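Long-range contacts in 2-nitropropane dioxygenase (Streptomyces ansochromogenes, PDB 3BW2), which probably oxidises alkyl nitronates such as propionate 3-nitronate with molecular oxygen, using a bound flavin mononucleotide (FMN): residues A[167-172]-A[207-212]; A[278-283]-A[313-318]; A[27-32]-A[59-64]; A[217-222]-A[327-332]. All blocks are in the same frame, centred on the assembly; numbering follows the deposited sequence.

How the contacts relate
The four contacts belong to one FMN-binding TIM-barrel protein. Contact 1 joins two neighbouring barrel strands and reaches the cofactor directly through Gln172. Contact 4 starts just after strand 211-214, which contact 1 also uses, and the nearest atoms of the two contacts are about 7 Å apart. Its Met218 side chain lies about 5 Å from FMN. Contact 3 packs an outer helix against the end of the next one, away from the cofactor; its nearest atoms are about 6 Å from contact 4. Contact 2 is the outlying one, its centre about 33 Å from that of contact 1. In sequence, both its segments fall between those of contact 4.

Contact 1 of 4, residues A[167-172]-A[207-212]; sequences DAVIAQ and VDIPVV. With FMN (flavin mononucleotide), chain B.
Three backbone hydrogen bonds join Val169 and Ala171 to Pro210 and Val212. Val169 is held to the neighbouring strand through both backbone polar atoms: its N donates to Pro210 O at 3.1 Å, and its O accepts from Val212 N at 2.9 Å. Ala171 N then donates to Val212 O at 2.8 Å. The pairing is parallel, with Val169 beside Val211 and Ile170 beside Val212. At the end of the strand the extended side chain of Gln172 leaves the neighbouring strand and donates from NE2 to O3' of FMN at 3.0 Å. The same amide is fixed by His179 and Gly181.

Packing follows the two faces of the sheet. Val169 and Val211 point the same way, toward helices 155-163 and 196-206. Val169 CG1 sits between the backbone N and the carbonyl carbon (chi1 56°), which brings it to 3.8 Å from Val211 CG2. Val211 CG1 touches Ala171 CB at the same distance. Ile209 CD1 closes the start of this row at 4.1 Å from Val169 CB. On the other face Ile170 and Val212 lie side by side, and Ile170 comes near Gln235, an FMN-binding residue. Asp167 turns away to a salt bridge with Arg142. These are adjacent parallel strands of a TIM barrel, with helices packed on one face and an FMN-binding residue, Gln172, at the end of strand 168-172.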
loop_
_atom_site.group_PDB
_atom_site.type_symbol
_atom_site.label_atom_id
_atom_site.label_comp_id
_atom_site.label_asym_id
_atom_site.label_seq_id
_atom_site.Cartn_x
_atom_site.Cartn_y
_atom_site.Cartn_z
ATOM N N ASP A 167 8.810 -12.481 20.239
ATOM C CA ASP A 167 10.108 -12.610 19.571
ATOM C C ASP A 167 10.211 -11.832 18.260
ATOM O O ASP A 167 11.291 -11.398 17.872
ATOM C CB ASP A 167 10.418 -14.082 19.297
ATOM C CG ASP A 167 10.601 -14.884 20.569
ATOM O OD1 ASP A 167 11.623 -14.680 21.254
ATOM O OD2 ASP A 167 9.719 -15.706 20.892
ATOM N N ALA A 168 9.091 -11.665 17.570
ATOM C CA ALA A 168 9.103 -10.950 16.301
ATOM C C ALA A 168 7.713 -10.450 15.981
ATOM O O ALA A 168 6.719 -10.987 16.467
ATOM C CB ALA A 168 9.587 -11.865 15.186
ATOM N N VAL A 169 7.651 -9.408 15.162
ATOM C CA VAL A 169 6.378 -8.838 14.773
ATOM C C VAL A 169 6.187 -9.039 13.279
ATOM O O VAL A 169 7.139 -8.937 12.500
ATOM C CB VAL A 169 6.321 -7.322 15.097
ATOM C CG1 VAL A 169 7.488 -6.598 14.433
ATOM C CG2 VAL A 169 4.988 -6.733 14.627
ATOM N N ILE A 170 4.961 -9.355 12.884
ATOM C CA ILE A 170 4.645 -9.526 11.474
ATOM C C ILE A 170 4.024 -8.214 11.008
ATOM O O ILE A 170 2.913 -7.879 11.403
ATOM C CB ILE A 170 3.618 -10.647 11.251
ATOM C CG1 ILE A 170 4.168 -11.978 11.783
ATOM C CG2 ILE A 170 3.287 -10.753 9.766
ATOM C CD1 ILE A 170 3.122 -13.080 11.877
ATOM N N ALA A 171 4.747 -7.465 10.184
ATOM C CA ALA A 171 4.233 -6.198 9.671
ATOM C C ALA A 171 3.396 -6.521 8.443
ATOM O O ALA A 171 3.929 -6.773 7.362
ATOM C CB ALA A 171 5.391 -5.259 9.305
ATOM N N GLN A 172 2.081 -6.525 8.624
ATOM C CA GLN A 172 1.161 -6.837 7.542
ATOM C C GLN A 172 0.630 -5.562 6.894
ATOM O O GLN A 172 -0.090 -4.787 7.526
ATOM C CB GLN A 172 -0.002 -7.675 8.076
ATOM C CG GLN A 172 -1.050 -8.030 7.030
ATOM C CD GLN A 172 -2.363 -8.428 7.664
ATOM O OE1 GLN A 172 -2.864 -7.733 8.553
ATOM N NE2 GLN A 172 -2.938 -9.544 7.209
ATOM N N VAL A 207 10.521 -0.544 16.619
ATOM C CA VAL A 207 10.876 -1.647 17.509
ATOM C C VAL A 207 12.263 -2.185 17.177
ATOM O O VAL A 207 12.822 -1.869 16.125
ATOM C CB VAL A 207 9.858 -2.812 17.405
ATOM C CG1 VAL A 207 8.448 -2.298 17.673
ATOM C CG2 VAL A 207 9.949 -3.470 16.035
ATOM N N ASP A 208 12.811 -3.002 18.073
ATOM C CA ASP A 208 14.135 -3.574 17.861
ATOM C C ASP A 208 14.099 -5.071 17.577
ATOM O O ASP A 208 15.131 -5.669 17.286
ATOM C CB ASP A 208 15.039 -3.314 19.072
ATOM C CG ASP A 208 15.243 -1.838 19.337
ATOM O OD1 ASP A 208 15.467 -1.084 18.364
ATOM O OD2 ASP A 208 15.191 -1.434 20.517
ATOM N N ILE A 209 12.918 -5.674 17.666
ATOM C CA ILE A 209 12.789 -7.102 17.403
ATOM C C ILE A 209 12.671 -7.350 15.898
ATOM O O ILE A 209 12.338 -6.438 15.141
ATOM C CB ILE A 209 11.562 -7.686 18.120
ATOM C CG1 ILE A 209 10.307 -6.902 17.743
ATOM C CG2 ILE A 209 11.776 -7.644 19.629
ATOM C CD1 ILE A 209 9.021 -7.563 18.216
ATOM N N PRO A 210 12.962 -8.586 15.448
ATOM C CA PRO A 210 12.894 -8.971 14.031
ATOM C C PRO A 210 11.517 -8.715 13.435
ATOM O O PRO A 210 10.501 -8.851 14.121
ATOM C CB PRO A 210 13.230 -10.458 14.060
ATOM C CG PRO A 210 14.133 -10.576 15.244
ATOM C CD PRO A 210 13.432 -9.719 16.266
ATOM N N VAL A 211 11.485 -8.357 12.154
ATOM C CA VAL A 211 10.229 -8.075 11.474
ATOM C C VAL A 211 9.994 -9.003 10.290
ATOM O O VAL A 211 10.886 -9.215 9.465
ATOM C CB VAL A 211 10.192 -6.621 10.944
ATOM C CG1 VAL A 211 8.887 -6.370 10.185
ATOM C CG2 VAL A 211 10.350 -5.640 12.100
ATOM N N VAL A 212 8.789 -9.557 10.216
ATOM C CA VAL A 212 8.405 -10.427 9.116
ATOM C C VAL A 212 7.427 -9.599 8.288
ATOM O O VAL A 212 6.379 -9.195 8.781
ATOM C CB VAL A 212 7.716 -11.712 9.627
ATOM C CG1 VAL A 212 7.240 -12.558 8.452
ATOM C CG2 VAL A 212 8.699 -12.514 10.483
HETATM N N1 FMN B . -3.421 -14.763 8.860
HETATM C C2 FMN B . -3.508 -15.333 10.141
HETATM O O2 FMN B . -2.795 -14.914 11.050
HETATM N N3 FMN B . -4.385 -16.374 10.394
HETATM C C4 FMN B . -5.209 -16.912 9.418
HETATM O O4 FMN B . -5.976 -17.853 9.692
HETATM C C4A FMN B . -5.128 -16.360 8.110
HETATM N N5 FMN B . -5.907 -16.869 7.073
HETATM C C5A FMN B . -5.822 -16.363 5.773
HETATM C C6 FMN B . -6.620 -16.931 4.747
HETATM C C7 FMN B . -6.572 -16.461 3.388
HETATM C C7M FMN B . -6.801 -17.578 2.342
HETATM C C8 FMN B . -5.625 -15.400 3.139
HETATM C C8M FMN B . -4.906 -15.225 1.802
HETATM C C9 FMN B . -4.832 -14.799 4.168
HETATM C C9A FMN B . -4.924 -15.284 5.494
HETATM N N10 FMN B . -4.141 -14.740 6.547
HETATM C C10 FMN B . -4.224 -15.276 7.850
HETATM C "C1'" FMN B . -3.314 -13.470 6.328
HETATM C "C2'" FMN B . -1.844 -13.905 6.102
HETATM O "O2'" FMN B . -1.232 -14.115 7.366
HETATM C "C3'" FMN B . -0.996 -12.809 5.370
HETATM O "O3'" FMN B . -1.081 -11.632 6.173
HETATM C "C4'" FMN B . -1.482 -12.467 3.952
HETATM O "O4'" FMN B . -1.721 -13.696 3.266
HETATM C "C5'" FMN B . -0.412 -11.633 3.187
HETATM O "O5'" FMN B . -0.843 -11.298 1.838
HETATM P P FMN B . -0.646 -12.189 0.481
HETATM O O1P FMN B . 0.643 -12.661 1.064
HETATM O O2P FMN B . -0.823 -10.823 -0.155
HETATM O O3P FMN B . -1.898 -12.912 0.941
#

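Contact 2 of 4, residues A[278-283]-A[313-318]; sequences LVNRFL and DAQGMA
Gln315 O lies over one face of the Arg281 guanidinium, 4.2 Å from NH2. At its edge, in plane, water 1 accepts from Arg281 NE and donates to Asp313 OD2, so the two charged side chains meet through water. The motif is a helix N-cap docked on a loop: Asn280 precedes helix 281-286, and its OD1 accepts from Leu283 N at 3.0 Å. Arg281 NH1 forms salt bridges to Glu92 and Glu285. The amide of Asn280 is the second flat group. Its ND2 donates to Met317 O at 2.8 Å, in the amide plane, and to Ala314 O at 3.0 Å, 18° out of it.

Asn280 CG stands between the backbone N and the carbonyl carbon (chi1 60°), which lets OD1 cap the helix while ND2 faces the loop. An alanine here is likely to leave Leu283 N without its cap and the carbonyls of Ala314 and Met317 without their shared donor.

Gln315 takes the first two N-H groups of the helix, those of Arg281 and Phe282. Its chain bends at CB-CG (chi2 -61°), and OE1 accepts from Arg281 N at 2.8 Å. Its backbone O takes Phe282 N at 3.0 Å. Beyond this, the Phe282 ring leads away to His286 and Phe270. The loop is itself held by an Asx turn, in which Asp313 OD1 accepts from Gln315 N at 3.0 Å, from above the carboxylate plane.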
loop_
_atom_site.group_PDB
_atom_site.type_symbol
_atom_site.label_atom_id
_atom_site.label_comp_id
_atom_site.label_asym_id
_atom_site.label_seq_id
_atom_site.Cartn_x
_atom_site.Cartn_y
_atom_site.Cartn_z
ATOM N N LEU A 278 -11.402 -10.907 -3.419
ATOM C CA LEU A 278 -11.602 -10.538 -4.818
ATOM C C LEU A 278 -13.032 -10.008 -4.854
ATOM O O LEU A 278 -13.915 -10.561 -4.197
ATOM C CB LEU A 278 -11.485 -11.763 -5.730
ATOM C CG LEU A 278 -10.124 -12.453 -5.841
ATOM C CD1 LEU A 278 -10.270 -13.730 -6.642
ATOM C CD2 LEU A 278 -9.127 -11.525 -6.515
ATOM N N VAL A 279 -13.265 -8.932 -5.596
ATOM C CA VAL A 279 -14.605 -8.368 -5.671
ATOM C C VAL A 279 -15.532 -9.322 -6.419
ATOM O O VAL A 279 -15.244 -9.727 -7.538
ATOM C CB VAL A 279 -14.592 -6.994 -6.387
ATOM C CG1 VAL A 279 -16.011 -6.449 -6.514
ATOM C CG2 VAL A 279 -13.716 -6.015 -5.608
ATOM N N ASN A 280 -16.630 -9.704 -5.780
ATOM C CA ASN A 280 -17.594 -10.590 -6.405
ATOM C C ASN A 280 -18.989 -10.094 -6.054
ATOM O O ASN A 280 -19.133 -9.053 -5.409
ATOM C CB ASN A 280 -17.388 -12.047 -5.947
ATOM C CG ASN A 280 -17.530 -12.222 -4.445
ATOM O OD1 ASN A 280 -17.895 -11.289 -3.731
ATOM N ND2 ASN A 280 -17.250 -13.434 -3.960
ATOM N N ARG A 281 -20.011 -10.831 -6.478
ATOM C CA ARG A 281 -21.394 -10.438 -6.226
ATOM C C ARG A 281 -21.699 -10.143 -4.760
ATOM O O ARG A 281 -22.226 -9.079 -4.429
ATOM C CB ARG A 281 -22.351 -11.527 -6.728
ATOM C CG ARG A 281 -23.827 -11.159 -6.597
ATOM C CD ARG A 281 -24.733 -12.330 -6.955
ATOM N NE ARG A 281 -24.566 -13.452 -6.034
ATOM C CZ ARG A 281 -24.909 -13.431 -4.748
ATOM N NH1 ARG A 281 -25.446 -12.340 -4.213
ATOM N NH2 ARG A 281 -24.718 -14.504 -3.994
ATOM N N PHE A 282 -21.379 -11.091 -3.885
ATOM C CA PHE A 282 -21.644 -10.930 -2.458
ATOM C C PHE A 282 -21.006 -9.648 -1.925
ATOM O O PHE A 282 -21.633 -8.891 -1.188
ATOM C CB PHE A 282 -21.098 -12.137 -1.683
ATOM C CG PHE A 282 -21.681 -12.290 -0.302
ATOM C CD1 PHE A 282 -22.695 -13.211 -0.060
ATOM C CD2 PHE A 282 -21.227 -11.503 0.753
ATOM C CE1 PHE A 282 -23.247 -13.343 1.212
ATOM C CE2 PHE A 282 -21.773 -11.629 2.026
ATOM C CZ PHE A 282 -22.784 -12.550 2.257
ATOM N N LEU A 283 -19.760 -9.402 -2.305
ATOM C CA LEU A 283 -19.061 -8.213 -1.834
ATOM C C LEU A 283 -19.728 -6.942 -2.356
ATOM O O LEU A 283 -19.981 -6.010 -1.591
ATOM C CB LEU A 283 -17.586 -8.266 -2.250
ATOM C CG LEU A 283 -16.621 -7.321 -1.521
ATOM C CD1 LEU A 283 -15.194 -7.837 -1.664
ATOM C CD2 LEU A 283 -16.755 -5.902 -2.073
ATOM N N ASP A 313 -19.904 -21.891 -6.706
ATOM C CA ASP A 313 -20.237 -20.508 -7.052
ATOM C C ASP A 313 -19.316 -19.501 -6.364
ATOM O O ASP A 313 -19.542 -19.115 -5.217
ATOM C CB ASP A 313 -21.700 -20.228 -6.691
ATOM C CG ASP A 313 -22.086 -18.771 -6.882
ATOM O OD1 ASP A 313 -21.397 -18.052 -7.640
ATOM O OD2 ASP A 313 -23.092 -18.350 -6.275
ATOM N N ALA A 314 -18.284 -19.076 -7.086
ATOM C CA ALA A 314 -17.306 -18.130 -6.561
ATOM C C ALA A 314 -17.892 -16.766 -6.196
ATOM O O ALA A 314 -17.284 -16.016 -5.436
ATOM C CB ALA A 314 -16.165 -17.953 -7.573
ATOM N N GLN A 315 -19.068 -16.441 -6.726
ATOM C CA GLN A 315 -19.688 -15.148 -6.440
ATOM C C GLN A 315 -20.261 -15.046 -5.027
ATOM O O GLN A 315 -20.595 -13.951 -4.568
ATOM C CB GLN A 315 -20.801 -14.849 -7.447
ATOM C CG GLN A 315 -20.363 -14.767 -8.902
ATOM C CD GLN A 315 -19.355 -13.661 -9.163
ATOM O OE1 GLN A 315 -19.351 -12.631 -8.491
ATOM N NE2 GLN A 315 -18.505 -13.866 -10.159
ATOM N N GLY A 316 -20.376 -16.178 -4.337
ATOM C CA GLY A 316 -20.914 -16.160 -2.987
ATOM C C GLY A 316 -19.892 -16.608 -1.962
ATOM O O GLY A 316 -20.219 -16.870 -0.803
ATOM N N MET A 317 -18.639 -16.687 -2.388
ATOM C CA MET A 317 -17.563 -17.119 -1.510
ATOM C C MET A 317 -16.665 -15.973 -1.058
ATOM O O MET A 317 -16.603 -14.923 -1.705
ATOM C CB MET A 317 -16.710 -18.170 -2.223
ATOM C CG MET A 317 -17.447 -19.459 -2.541
ATOM S SD MET A 317 -16.476 -20.529 -3.604
ATOM C CE MET A 317 -15.103 -20.898 -2.535
ATOM N N ALA A 318 -15.976 -16.189 0.061
ATOM C CA ALA A 318 -15.038 -15.205 0.590
ATOM C C ALA A 318 -13.706 -15.484 -0.101
ATOM O O ALA A 318 -12.877 -16.238 0.401
ATOM C CB ALA A 318 -14.896 -15.366 2.106
HETATM O O HOH W 1 -24.065 -15.933 -7.096
#

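Contact 3 of 4, residues A[27-32]-A[59-64]; sequences LAAAVC and GLTGRP
Cys32, Ala29 and Thr61 carry this contact, in the outer helical layer of the TIM barrel. Helix 25-33 packs against the end of helix 47-60 and the loop that leads into strand 65-70. The loop is shaped by an ST turn: Thr61 OG1 accepts from Arg63 N at 3.0 Å.

Cys32 has the largest share of the buried surface. Its CB faces the Thr61 side chain, 4.0 Å from CG2. Its SG, anti to the carbonyl carbon (chi1 -65°), comes to 3.3 Å from Pro64 O. One turn earlier, Ala29 CB packs against the Leu60 side chain, 3.6 Å from its CB, with Leu60 CD1 a little farther off. The small methyl is consistent with so close an approach.

Thr61 sits between these two contacts. Its OG1 is anti to the backbone N (chi1 179°), on the side of Arg63, while CG2 is directed at the helix and lies 4.1 Å from Ala29 CA. OG1 is also hydrogen-bonded to Glu33, the residue that follows Cys32 on the helix. With a valine in its place, Arg63 N would probably lose its side-chain acceptor and Glu33 its hydroxyl partner, so the turn would be less well held to the helix.

Arg63 closes the contact on its solvent side. Its chain is extended from CG to NE and passes the helix backbone, with CD 3.2 Å from Cys32 O.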
loop_
_atom_site.group_PDB
_atom_site.type_symbol
_atom_site.label_atom_id
_atom_site.label_comp_id
_atom_site.label_asym_id
_atom_site.label_seq_id
_atom_site.Cartn_x
_atom_site.Cartn_y
_atom_site.Cartn_z
ATOM N N LEU A 27 0.523 -28.874 2.942
ATOM C CA LEU A 27 1.088 -27.617 2.452
ATOM C C LEU A 27 2.286 -27.228 3.315
ATOM O O LEU A 27 3.381 -26.992 2.807
ATOM C CB LEU A 27 0.043 -26.494 2.479
ATOM C CG LEU A 27 0.545 -25.097 2.071
ATOM C CD1 LEU A 27 1.240 -25.156 0.710
ATOM C CD2 LEU A 27 -0.629 -24.128 2.019
ATOM N N ALA A 28 2.071 -27.166 4.624
ATOM C CA ALA A 28 3.133 -26.793 5.550
ATOM C C ALA A 28 4.360 -27.686 5.381
ATOM O O ALA A 28 5.494 -27.198 5.352
ATOM C CB ALA A 28 2.618 -26.859 6.983
ATOM N N ALA A 29 4.134 -28.989 5.257
ATOM C CA ALA A 29 5.237 -29.928 5.087
ATOM C C ALA A 29 6.065 -29.624 3.839
ATOM O O ALA A 29 7.294 -29.590 3.900
ATOM C CB ALA A 29 4.708 -31.352 5.028
ATOM N N ALA A 30 5.400 -29.399 2.709
ATOM C CA ALA A 30 6.116 -29.108 1.465
ATOM C C ALA A 30 6.959 -27.849 1.617
ATOM O O ALA A 30 8.088 -27.785 1.130
ATOM C CB ALA A 30 5.130 -28.949 0.313
ATOM N N VAL A 31 6.409 -26.847 2.294
ATOM C CA VAL A 31 7.134 -25.604 2.514
ATOM C C VAL A 31 8.345 -25.890 3.415
ATOM O O VAL A 31 9.480 -25.545 3.074
ATOM C CB VAL A 31 6.215 -24.537 3.164
ATOM C CG1 VAL A 31 7.010 -23.283 3.496
ATOM C CG2 VAL A 31 5.079 -24.189 2.211
ATOM N N CYS A 32 8.101 -26.538 4.553
ATOM C CA CYS A 32 9.176 -26.884 5.485
ATOM C C CYS A 32 10.286 -27.677 4.803
ATOM O O CYS A 32 11.466 -27.367 4.956
ATOM C CB CYS A 32 8.636 -27.723 6.649
ATOM S SG CYS A 32 7.464 -26.889 7.716
ATOM N N GLY A 59 4.540 -35.973 11.381
ATOM C CA GLY A 59 4.777 -37.228 10.696
ATOM C C GLY A 59 5.174 -36.973 9.254
ATOM O O GLY A 59 5.662 -37.871 8.568
ATOM N N LEU A 60 4.970 -35.741 8.791
ATOM C CA LEU A 60 5.320 -35.375 7.422
ATOM C C LEU A 60 6.679 -34.699 7.349
ATOM O O LEU A 60 7.389 -34.830 6.355
ATOM C CB LEU A 60 4.252 -34.458 6.830
ATOM C CG LEU A 60 2.872 -35.113 6.715
ATOM C CD1 LEU A 60 1.852 -34.101 6.215
ATOM C CD2 LEU A 60 2.957 -36.304 5.770
ATOM N N THR A 61 7.054 -33.979 8.402
ATOM C CA THR A 61 8.349 -33.306 8.410
ATOM C C THR A 61 8.910 -33.158 9.814
ATOM O O THR A 61 8.165 -33.061 10.788
ATOM C CB THR A 61 8.260 -31.901 7.775
ATOM O OG1 THR A 61 9.549 -31.274 7.815
ATOM C CG2 THR A 61 7.263 -31.034 8.534
ATOM N N GLY A 62 10.233 -33.150 9.910
ATOM C CA GLY A 62 10.877 -32.994 11.200
ATOM C C GLY A 62 11.413 -31.583 11.327
ATOM O O GLY A 62 12.038 -31.229 12.325
ATOM N N ARG A 63 11.158 -30.769 10.306
ATOM C CA ARG A 63 11.627 -29.389 10.290
ATOM C C ARG A 63 10.666 -28.443 11.013
ATOM O O ARG A 63 9.485 -28.750 11.177
ATOM C CB ARG A 63 11.847 -28.957 8.840
ATOM C CG ARG A 63 12.761 -29.930 8.098
ATOM C CD ARG A 63 13.091 -29.482 6.690
ATOM N NE ARG A 63 13.982 -30.435 6.028
ATOM C CZ ARG A 63 15.211 -30.727 6.447
ATOM N NH1 ARG A 63 15.707 -30.139 7.528
ATOM N NH2 ARG A 63 15.945 -31.616 5.790
ATOM N N PRO A 64 11.164 -27.275 11.457
ATOM C CA PRO A 64 10.344 -26.288 12.172
ATOM C C PRO A 64 9.131 -25.797 11.391
ATOM O O PRO A 64 9.195 -25.595 10.175
ATOM C CB PRO A 64 11.330 -25.153 12.458
ATOM C CG PRO A 64 12.664 -25.846 12.477
ATOM C CD PRO A 64 12.548 -26.793 11.316
#

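Contact 4 of 4, residues A[217-222]-A[327-332]; sequences IMRGGQ and MARELP
The turn after barrel strand 211-214, next to FMN-binding Gly216, meets the loop that precedes helix 333-350. Arg219 is the main link. Its NH1 donates to Met327 O at 3.0 Å, in the carbonyl plane and on a lone pair, with the oxygen close to the guanidinium plane.

The guanidinium of Arg219 is held between two side chains. On one face lies Met327, whose CB is 3.5 Å from NH2 and whose CE stands above the plane toward the rim. Over the opposite face comes Arg329, with the two guanidinium planes 42° apart. Arg219 NH1 is only 3.2 Å from Arg329 NE. Both atoms are donors, so no hydrogen bond joins them; two like-charged guanidinium groups simply come close. Nearby acids probably offset this: Arg219 NE forms a salt bridge with Glu205 of the second subunit, and Arg329 NH1 one with Glu343. Water 2 accepts from Arg329 NE and lies beside Met218 O. Arg329 NH2 and Arg219 NH1 each add a weak bond to that carbonyl.

Met218 packs against Met327 and Ala328. Bends at chi2 (-62°) and chi3 (-75°) curl its chain, and CE reaches Ala328 CA at 3.5 Å. Its CB meets Met327 CB at 3.9 Å. The turn is braced by Gln222 OE1, which accepts from Met218 N and Arg219 N, both at 2.9 Å.

Arg219 is the N-cap residue of helix 220-228. Glu343, on helix 333-350, takes both Gly220 N and Arg329, so the loop and the two helices meet here, beside helix 196-206 of the second subunit.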
loop_
_atom_site.group_PDB
_atom_site.type_symbol
_atom_site.label_atom_id
_atom_site.label_comp_id
_atom_site.label_asym_id
_atom_site.label_seq_id
_atom_site.Cartn_x
_atom_site.Cartn_y
_atom_site.Cartn_z
ATOM N N ILE A 217 3.299 -10.077 -1.503
ATOM C CA ILE A 217 4.566 -10.665 -1.947
ATOM C C ILE A 217 4.352 -11.942 -2.778
ATOM O O ILE A 217 3.953 -12.980 -2.254
ATOM C CB ILE A 217 5.477 -10.956 -0.727
ATOM C CG1 ILE A 217 5.700 -9.657 0.060
ATOM C CG2 ILE A 217 6.819 -11.522 -1.186
ATOM C CD1 ILE A 217 6.522 -9.821 1.318
ATOM N N MET A 218 4.632 -11.851 -4.078
ATOM C CA MET A 218 4.433 -12.968 -5.001
ATOM C C MET A 218 5.695 -13.407 -5.733
ATOM O O MET A 218 5.713 -14.463 -6.361
ATOM C CB MET A 218 3.396 -12.582 -6.063
ATOM C CG MET A 218 2.069 -12.079 -5.513
ATOM S SD MET A 218 1.252 -13.332 -4.529
ATOM C CE MET A 218 0.644 -14.448 -5.816
ATOM N N ARG A 219 6.740 -12.591 -5.659
ATOM C CA ARG A 219 7.988 -12.876 -6.362
ATOM C C ARG A 219 9.213 -12.750 -5.468
ATOM O O ARG A 219 9.209 -11.998 -4.490
ATOM C CB ARG A 219 8.137 -11.908 -7.542
ATOM C CG ARG A 219 7.006 -11.982 -8.569
ATOM C CD ARG A 219 7.266 -13.082 -9.592
ATOM N NE ARG A 219 6.272 -13.080 -10.665
ATOM C CZ ARG A 219 5.114 -13.732 -10.619
ATOM N NH1 ARG A 219 4.790 -14.452 -9.552
ATOM N NH2 ARG A 219 4.276 -13.664 -11.645
ATOM N N GLY A 220 10.267 -13.479 -5.822
ATOM C CA GLY A 220 11.493 -13.427 -5.046
ATOM C C GLY A 220 12.086 -12.032 -4.975
ATOM O O GLY A 220 12.745 -11.685 -3.994
ATOM N N GLY A 221 11.865 -11.227 -6.012
ATOM C CA GLY A 221 12.398 -9.872 -6.009
ATOM C C GLY A 221 11.758 -9.015 -4.928
ATOM O O GLY A 221 12.381 -8.099 -4.387
ATOM N N GLN A 222 10.496 -9.304 -4.626
ATOM C CA GLN A 222 9.780 -8.573 -3.596
ATOM C C GLN A 222 10.295 -9.030 -2.236
ATOM O O GLN A 222 10.281 -8.267 -1.271
ATOM C CB GLN A 222 8.276 -8.823 -3.717
ATOM C CG GLN A 222 7.656 -8.151 -4.929
ATOM C CD GLN A 222 6.237 -8.605 -5.180
ATOM O OE1 GLN A 222 5.999 -9.764 -5.507
ATOM N NE2 GLN A 222 5.285 -7.692 -5.024
ATOM N N MET A 327 -0.643 -12.587 -10.017
ATOM C CA MET A 327 0.680 -13.177 -10.234
ATOM C C MET A 327 0.788 -14.576 -9.620
ATOM O O MET A 327 1.876 -15.150 -9.549
ATOM C CB MET A 327 1.767 -12.285 -9.625
ATOM C CG MET A 327 1.714 -10.830 -10.063
ATOM S SD MET A 327 2.995 -9.798 -9.280
ATOM C CE MET A 327 4.320 -10.012 -10.438
ATOM N N ALA A 328 -0.337 -15.124 -9.173
ATOM C CA ALA A 328 -0.339 -16.448 -8.564
ATOM C C ALA A 328 0.132 -17.517 -9.546
ATOM O O ALA A 328 -0.190 -17.471 -10.734
ATOM C CB ALA A 328 -1.730 -16.787 -8.052
ATOM N N ARG A 329 0.898 -18.479 -9.043
ATOM C CA ARG A 329 1.412 -19.560 -9.876
ATOM C C ARG A 329 0.940 -20.916 -9.340
ATOM O O ARG A 329 1.050 -21.193 -8.148
ATOM C CB ARG A 329 2.945 -19.477 -9.928
ATOM C CG ARG A 329 3.443 -18.242 -10.680
ATOM C CD ARG A 329 4.965 -18.136 -10.746
ATOM N NE ARG A 329 5.543 -17.579 -9.525
ATOM C CZ ARG A 329 6.793 -17.134 -9.431
ATOM N NH1 ARG A 329 7.593 -17.183 -10.491
ATOM N NH2 ARG A 329 7.239 -16.623 -8.286
ATOM N N GLU A 330 0.400 -21.746 -10.228
ATOM C CA GLU A 330 -0.118 -23.058 -9.851
ATOM C C GLU A 330 0.882 -24.187 -10.061
ATOM O O GLU A 330 1.083 -24.655 -11.179
ATOM C CB GLU A 330 -1.388 -23.370 -10.645
ATOM C CG GLU A 330 -2.501 -22.349 -10.483
ATOM C CD GLU A 330 -3.666 -22.617 -11.421
ATOM O OE1 GLU A 330 -3.444 -22.649 -12.651
ATOM O OE2 GLU A 330 -4.801 -22.794 -10.932
ATOM N N LEU A 331 1.492 -24.632 -8.971
ATOM C CA LEU A 331 2.469 -25.710 -9.013
ATOM C C LEU A 331 2.666 -26.192 -7.587
ATOM O O LEU A 331 2.094 -25.619 -6.665
ATOM C CB LEU A 331 3.791 -25.195 -9.591
ATOM C CG LEU A 331 4.245 -23.784 -9.205
ATOM C CD1 LEU A 331 4.299 -23.627 -7.708
ATOM C CD2 LEU A 331 5.610 -23.521 -9.812
ATOM N N PRO A 332 3.464 -27.256 -7.385
ATOM C CA PRO A 332 3.686 -27.753 -6.020
ATOM C C PRO A 332 4.324 -26.657 -5.170
ATOM O O PRO A 332 5.160 -25.893 -5.659
ATOM C CB PRO A 332 4.626 -28.939 -6.229
ATOM C CG PRO A 332 4.249 -29.430 -7.605
ATOM C CD PRO A 332 4.103 -28.141 -8.378
HETATM O O HOH W 2 3.821 -16.606 -7.259
#